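26S proteasome regulatory subunit rpn10 (Schizosaccharomyces pombe, PDB 2X5N) protects ubiquitin chains from disassembly by deubiquitinating enzymes, and so promotes protein degradation by the 26S proteasome. Local coordinates at residues I40-L50 against S62-F71. Sequence-based numbering, arbitrary orientation. Where two conformers were deposited one is given.
Sequences INDNPENMCGL and STLTRDYGKF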
ATOM      1  N   ILE A  40     -10.964   6.393  -6.310  1.00  6.07           N
ATOM      2  CA  ILE A  40     -11.533   6.993  -7.499  1.00  8.26           C
ATOM      3  C   ILE A  40     -12.971   7.412  -7.237  1.00  8.58           C
ATOM      4  O   ILE A  40     -13.450   8.417  -7.758  1.00  9.38           O
ATOM      5  CB  ILE A  40     -11.420   6.003  -8.702  1.00 10.64           C
ATOM      6  CG1 ILE A  40     -10.190   6.331  -9.537  1.00 11.45           C
ATOM      7  CG2 ILE A  40     -12.674   6.014  -9.583  1.00 18.28           C
ATOM      8  CD1 ILE A  40      -8.956   6.357  -8.783  1.00 10.41           C
ATOM      9  N   ASN A  41     -13.654   6.661  -6.386  1.00  7.57           N
ATOM     10  CA  ASN A  41     -15.039   6.977  -6.070  1.00 10.61           C
ATOM     11  C   ASN A  41     -15.197   8.051  -4.981  1.00  9.93           C
ATOM     12  O   ASN A  41     -16.307   8.548  -4.780  1.00 12.31           O
ATOM     13  CB  ASN A  41     -15.788   5.689  -5.676  1.00 13.25           C
ATOM     14  CG  ASN A  41     -15.967   4.724  -6.858  1.00 16.83           C
ATOM     15  OD1 ASN A  41     -15.969   5.141  -8.020  1.00 21.14           O
ATOM     16  ND2 ASN A  41     -16.131   3.442  -6.565  1.00 19.46           N
ATOM     17  N   ASP A  42     -14.111   8.408  -4.289  1.00  9.44           N
ATOM     18  CA  ASP A  42     -14.188   9.380  -3.192  1.00  9.55           C
ATOM     19  C   ASP A  42     -14.266  10.818  -3.682  1.00  9.69           C
ATOM     20  O   ASP A  42     -14.862  11.675  -3.025  1.00 13.19           O
ATOM     21  CB  ASP A  42     -13.015   9.224  -2.215  1.00  9.44           C
ATOM     22  CG  ASP A  42     -13.439   9.405  -0.757  1.00  8.45           C
ATOM     23  OD1 ASP A  42     -14.466   8.812  -0.366  1.00  9.10           O
ATOM     24  OD2 ASP A  42     -12.730  10.094   0.022  1.00 10.95           O
ATOM     25  N   ASN A  43     -13.617  11.092  -4.805  1.00  8.76           N
ATOM     26  CA  ASN A  43     -13.530  12.437  -5.346  1.00  9.08           C
ATOM     27  C   ASN A  43     -13.168  12.282  -6.810  1.00  8.38           C
ATOM     28  O   ASN A  43     -12.304  11.489  -7.139  1.00  7.74           O
ATOM     29  CB  ASN A  43     -12.466  13.226  -4.584  1.00  8.82           C
ATOM     30  CG  ASN A  43     -12.411  14.686  -4.992  1.00  9.72           C
ATOM     31  OD1 ASN A  43     -12.143  15.013  -6.146  1.00  9.79           O
ATOM     32  ND2 ASN A  43     -12.665  15.571  -4.044  1.00 11.08           N
ATOM     33  N   PRO A  44     -13.836  13.019  -7.707  1.00  8.80           N
ATOM     34  CA  PRO A  44     -13.546  12.968  -9.143  1.00  9.61           C
ATOM     35  C   PRO A  44     -12.156  13.242  -9.653  1.00  7.51           C
ATOM     36  O   PRO A  44     -11.785  12.932 -10.776  1.00  7.51           O
ATOM     37  CB  PRO A  44     -14.706  13.713  -9.807  1.00 14.62           C
ATOM     38  CG  PRO A  44     -15.084  14.708  -8.761  1.00 14.85           C
ATOM     39  CD  PRO A  44     -14.877  14.019  -7.416  1.00 10.62           C
ATOM     40  N   GLU A  45     -11.413  13.928  -8.790  1.00  7.27           N
ATOM     41  CA  GLU A  45     -10.038  14.305  -9.090  1.00  7.55           C
ATOM     42  C   GLU A  45      -8.983  13.446  -8.405  1.00  7.02           C
ATOM     43  O   GLU A  45      -7.789  13.682  -8.584  1.00  8.08           O
ATOM     44  CB  GLU A  45      -9.840  15.767  -8.754  1.00  9.37           C
ATOM     45  CG  GLU A  45     -10.570  16.690  -9.717  1.00 12.21           C
ATOM     46  CD  GLU A  45     -10.074  18.090  -9.593  0.79 15.96           C
ATOM     47  OE1 GLU A  45     -10.391  18.695  -8.571  1.00 19.44           O
ATOM     48  OE2 GLU A  45      -9.356  18.563 -10.496  0.64 16.39           O
ATOM     49  N   ASN A  46      -9.387  12.456  -7.619  1.00  5.44           N
ATOM     50  CA  ASN A  46      -8.397  11.594  -6.975  1.00  5.37           C
ATOM     51  C   ASN A  46      -7.671  10.755  -8.008  1.00  5.26           C
ATOM     52  O   ASN A  46      -8.249  10.336  -9.019  1.00  6.75           O
ATOM     53  CB  ASN A  46      -9.055  10.681  -5.953  1.00  5.65           C
ATOM     54  CG  ASN A  46      -9.400  11.396  -4.670  1.00  6.06           C
ATOM     55  OD1 ASN A  46      -9.108  12.576  -4.508  1.00  6.26           O
ATOM     56  ND2 ASN A  46     -10.011  10.682  -3.738  1.00  5.86           N
ATOM     57  N   MET A  47      -6.399  10.506  -7.738  0.78  4.96           N
ATOM     58  CA  MET A  47      -5.548   9.712  -8.606  0.78  4.62           C
ATOM     59  C   MET A  47      -4.810   8.699  -7.758  0.78  3.16           C
ATOM     60  O   MET A  47      -4.517   8.951  -6.599  0.78  3.67           O
ATOM     61  CB  MET A  47      -4.486  10.603  -9.248  0.78  7.91           C
ATOM     62  CG  MET A  47      -5.054  11.785  -9.964  0.78 10.94           C
ATOM     63  SD  MET A  47      -5.490  11.301 -11.622  0.78 13.47           S
ATOM     64  CE  MET A  47      -3.977  11.729 -12.480  0.78 38.87           C
ATOM     65  N   CYS A  48      -4.457   7.578  -8.367  1.00  5.03           N
ATOM     66  CA  CYS A  48      -3.643   6.532  -7.770  1.00  4.43           C
ATOM     67  C   CYS A  48      -2.474   6.139  -8.630  1.00  3.97           C
ATOM     68  O   CYS A  48      -2.635   6.064  -9.847  1.00  4.95           O
ATOM     69  CB  CYS A  48      -4.398   5.288  -7.298  1.00  7.12           C
ATOM     70  SG  CYS A  48      -5.795   5.538  -6.264  1.00  6.23           S
ATOM     71  N   GLY A  49      -1.346   5.822  -8.015  1.00  3.84           N
ATOM     72  CA  GLY A  49      -0.217   5.268  -8.726  1.00  3.87           C
ATOM     73  C   GLY A  49       0.139   3.926  -8.104  1.00  3.63           C
ATOM     74  O   GLY A  49      -0.383   3.562  -7.038  1.00  4.48           O
ATOM     75  N   LEU A  50       1.021   3.202  -8.771  1.00  3.53           N
ATOM     76  CA  LEU A  50       1.338   1.834  -8.415  1.00  4.29           C
ATOM     77  C   LEU A  50       2.852   1.660  -8.367  1.00  4.56           C
ATOM     78  O   LEU A  50       3.562   2.028  -9.304  1.00  5.40           O
ATOM     79  CB  LEU A  50       0.744   0.850  -9.423  1.00  5.49           C
ATOM     80  CG  LEU A  50       0.972  -0.621  -9.118  1.00  5.35           C
ATOM     81  CD1 LEU A  50       0.275  -1.017  -7.828  1.00  7.26           C
ATOM     82  CD2 LEU A  50       0.490  -1.503 -10.269  1.00  7.13           C
ATOM     83  N   SER A  62       3.101   2.461 -12.361  1.00  7.06           N
ATOM     84  CA  SER A  62       2.179   3.390 -12.982  1.00  7.97           C
ATOM     85  C   SER A  62       2.240   4.698 -12.261  1.00  8.06           C
ATOM     86  O   SER A  62       2.176   4.736 -11.027  1.00  7.88           O
ATOM     87  CB  SER A  62       0.737   2.887 -12.916  1.00  7.73           C
ATOM     88  OG  SER A  62      -0.136   3.833 -13.532  1.00  9.92           O
ATOM     89  N   THR A  63       2.359   5.776 -13.025  1.00  8.05           N
ATOM     90  CA  THR A  63       2.206   7.094 -12.446  1.00  8.99           C
ATOM     91  C   THR A  63       0.726   7.324 -12.098  1.00  7.58           C
ATOM     92  O   THR A  63      -0.129   6.486 -12.367  1.00  7.04           O
ATOM     93  CB  THR A  63       2.731   8.185 -13.373  1.00 14.13           C
ATOM     94  OG1 THR A  63       2.115   8.049 -14.650  1.00 17.35           O
ATOM     95  CG2 THR A  63       4.267   8.079 -13.511  1.00 16.61           C
ATOM     96  N   LEU A  64       0.443   8.455 -11.465  1.00  7.36           N
ATOM     97  CA  LEU A  64      -0.884   8.745 -10.959  1.00  5.43           C
ATOM     98  C   LEU A  64      -1.910   8.763 -12.086  1.00  5.17           C
ATOM     99  O   LEU A  64      -1.712   9.381 -13.130  1.00  8.60           O
ATOM    100  CB  LEU A  64      -0.853  10.076 -10.219  1.00  7.90           C
ATOM    101  CG  LEU A  64      -0.083  10.023  -8.891  1.00  9.26           C
ATOM    102  CD1 LEU A  64       0.264  11.431  -8.410  1.00 15.01           C
ATOM    103  CD2 LEU A  64      -0.841   9.299  -7.788  1.00 10.20           C
ATOM    104  N   THR A  65      -3.009   8.067 -11.858  1.00  5.60           N
ATOM    105  CA  THR A  65      -4.016   7.864 -12.891  1.00  5.62           C
ATOM    106  C   THR A  65      -5.377   7.540 -12.288  1.00  5.12           C
ATOM    107  O   THR A  65      -5.461   7.182 -11.116  1.00  5.13           O
ATOM    108  CB  THR A  65      -3.574   6.686 -13.833  1.00  5.53           C
ATOM    109  OG1 THR A  65      -4.447   6.590 -14.955  1.00  7.92           O
ATOM    110  CG2 THR A  65      -3.545   5.342 -13.109  1.00  6.42           C
ATOM    111  N   ARG A  66      -6.421   7.604 -13.113  1.00  5.90           N
ATOM    112  CA  ARG A  66      -7.741   7.066 -12.781  1.00  4.80           C
ATOM    113  C   ARG A  66      -8.090   5.839 -13.638  1.00  6.45           C
ATOM    114  O   ARG A  66      -9.176   5.275 -13.511  1.00  8.01           O
ATOM    115  CB  ARG A  66      -8.815   8.148 -12.944  1.00  6.12           C
ATOM    116  CG  ARG A  66      -8.682   9.219 -11.867  1.00  6.51           C
ATOM    117  CD  ARG A  66      -9.710  10.299 -11.958  1.00  8.26           C
ATOM    118  NE  ARG A  66     -11.085   9.829 -11.742  1.00  8.23           N
ATOM    119  CZ  ARG A  66     -11.695   9.763 -10.557  1.00  7.32           C
ATOM    120  NH1 ARG A  66     -11.053  10.040  -9.450  1.00  7.55           N
ATOM    121  NH2 ARG A  66     -12.966   9.399 -10.479  1.00  9.34           N
ATOM    122  N   ASP A  67      -7.154   5.428 -14.485  1.00  6.43           N
ATOM    123  CA  ASP A  67      -7.351   4.306 -15.397  1.00  7.40           C
ATOM    124  C   ASP A  67      -6.756   3.018 -14.805  1.00  7.67           C
ATOM    125  O   ASP A  67      -5.542   2.800 -14.853  1.00  7.03           O
ATOM    126  CB  ASP A  67      -6.692   4.639 -16.744  1.00  9.03           C
ATOM    127  CG  ASP A  67      -6.906   3.556 -17.786  1.00 13.10           C
ATOM    128  OD1 ASP A  67      -7.490   2.520 -17.452  1.00 12.47           O
ATOM    129  OD2 ASP A  67      -6.479   3.734 -18.936  1.00 17.24           O
ATOM    130  N   TYR A  68      -7.605   2.169 -14.232  1.00  6.89           N
ATOM    131  CA  TYR A  68      -7.097   0.946 -13.620  1.00  7.10           C
ATOM    132  C   TYR A  68      -6.443   0.000 -14.638  1.00  7.41           C
ATOM    133  O   TYR A  68      -5.600  -0.805 -14.293  1.00  6.82           O
ATOM    134  CB  TYR A  68      -8.192   0.220 -12.836  1.00  7.27           C
ATOM    135  CG  TYR A  68      -7.607  -0.846 -11.944  1.00  6.24           C
ATOM    136  CD1 TYR A  68      -6.843  -0.479 -10.849  1.00  7.50           C
ATOM    137  CD2 TYR A  68      -7.788  -2.203 -12.190  1.00  7.98           C
ATOM    138  CE1 TYR A  68      -6.287  -1.408 -10.004  1.00  8.37           C
ATOM    139  CE2 TYR A  68      -7.212  -3.155 -11.344  1.00  9.07           C
ATOM    140  CZ  TYR A  68      -6.457  -2.746 -10.259  1.00  8.95           C
ATOM    141  OH  TYR A  68      -5.849  -3.650  -9.419  1.00 10.78           O
ATOM    142  N   GLY A  69      -6.792   0.135 -15.901  1.00  8.06           N
ATOM    143  CA  GLY A  69      -6.130  -0.653 -16.919  1.00  8.60           C
ATOM    144  C   GLY A  69      -4.630  -0.427 -16.945  1.00  6.39           C
ATOM    145  O   GLY A  69      -3.869  -1.319 -17.273  1.00  7.85           O
ATOM    146  N   LYS A  70      -4.181   0.768 -16.587  1.00  7.55           N
ATOM    147  CA  LYS A  70      -2.750   1.004 -16.534  1.00 10.27           C
ATOM    148  C   LYS A  70      -2.096   0.165 -15.436  1.00  7.69           C
ATOM    149  O   LYS A  70      -0.979  -0.307 -15.601  1.00  9.04           O
ATOM    150  CB  LYS A  70      -2.468   2.492 -16.313  1.00 29.85           C
ATOM    151  CG  LYS A  70      -2.761   3.360 -17.533  1.00 65.86           C
ATOM    152  CD  LYS A  70      -2.324   4.798 -17.325  1.00101.57           C
ATOM    153  CE  LYS A  70      -0.888   4.872 -16.839  1.00133.90           C
ATOM    154  NZ  LYS A  70      -0.271   6.178 -17.159  1.00162.50           N
ATOM    155  N   PHE A  71      -2.783  -0.017 -14.307  1.00  6.81           N
ATOM    156  CA  PHE A  71      -2.247  -0.875 -13.258  1.00  6.42           C
ATOM    157  C   PHE A  71      -2.155  -2.305 -13.759  1.00  6.63           C
ATOM    158  O   PHE A  71      -1.147  -2.988 -13.565  1.00  9.18           O
ATOM    159  CB  PHE A  71      -3.143  -0.869 -12.005  1.00  6.14           C
ATOM    160  CG  PHE A  71      -2.948   0.319 -11.076  1.00  5.82           C
ATOM    161  CD1 PHE A  71      -2.701   1.595 -11.546  1.00  6.22           C
ATOM    162  CD2 PHE A  71      -3.061   0.128  -9.725  1.00  6.20           C
ATOM    163  CE1 PHE A  71      -2.541   2.653 -10.666  1.00  6.60           C
ATOM    164  CE2 PHE A  71      -2.906   1.186  -8.855  1.00  7.37           C
ATOM    165  CZ  PHE A  71      -2.651   2.453  -9.332  1.00  7.46           C
TER
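Backbone pairing joins Leu-50 to Ser-62 in the hairpin at the edge of the von Willebrand factor A sheet, and Cys-48 to Thr-65 just past its corner; both are antiparallel hydrogen-bonded pairs. Cys-48 and Thr-65 exchange both backbone bonds, with Cys-48 N 3.0 Å from Thr-65 O. Between the pairs the register slips by one residue, a beta bulge, where the 62-71 chain turns its corner at Leu-64. Gly-49 CA comes 3.4 Å from Ser-62 O, a closeness suited to a residue without a side chain.

Polar bonds centre on Arg-66, whose long side chain, bent at chi3 (64°), carries the guanidinium to the carbonyls around the turn after helix 24-42. Arg-66 NH1 donates in the guanidinium plane to Asn-46 O (2.9 Å) and weakly to Asn-43 O; Arg-66 NH2 donates to Ile-40 O (2.9 Å). Ile-40 CG1 covers one face of the group; Pro-44 O lies over the other but is not hydrogen-bonded to it.

Leu-50 CB sits over the centre of the Phe-71 ring, a CH-pi contact of 3.7 Å from CB to the ring centroid, while Cys-48 O lies at the ring edge; Phe-36 of helix 24-42 and Phe-71 meet edge-to-face (T-shaped). Met-47 CB lies 3.8 Å from Leu-64 CB.

One cation thus gathers carbonyls from the helix end and the turn, whose partial negative charge probably stabilises it, and ties both to the hairpin's outgoing chain.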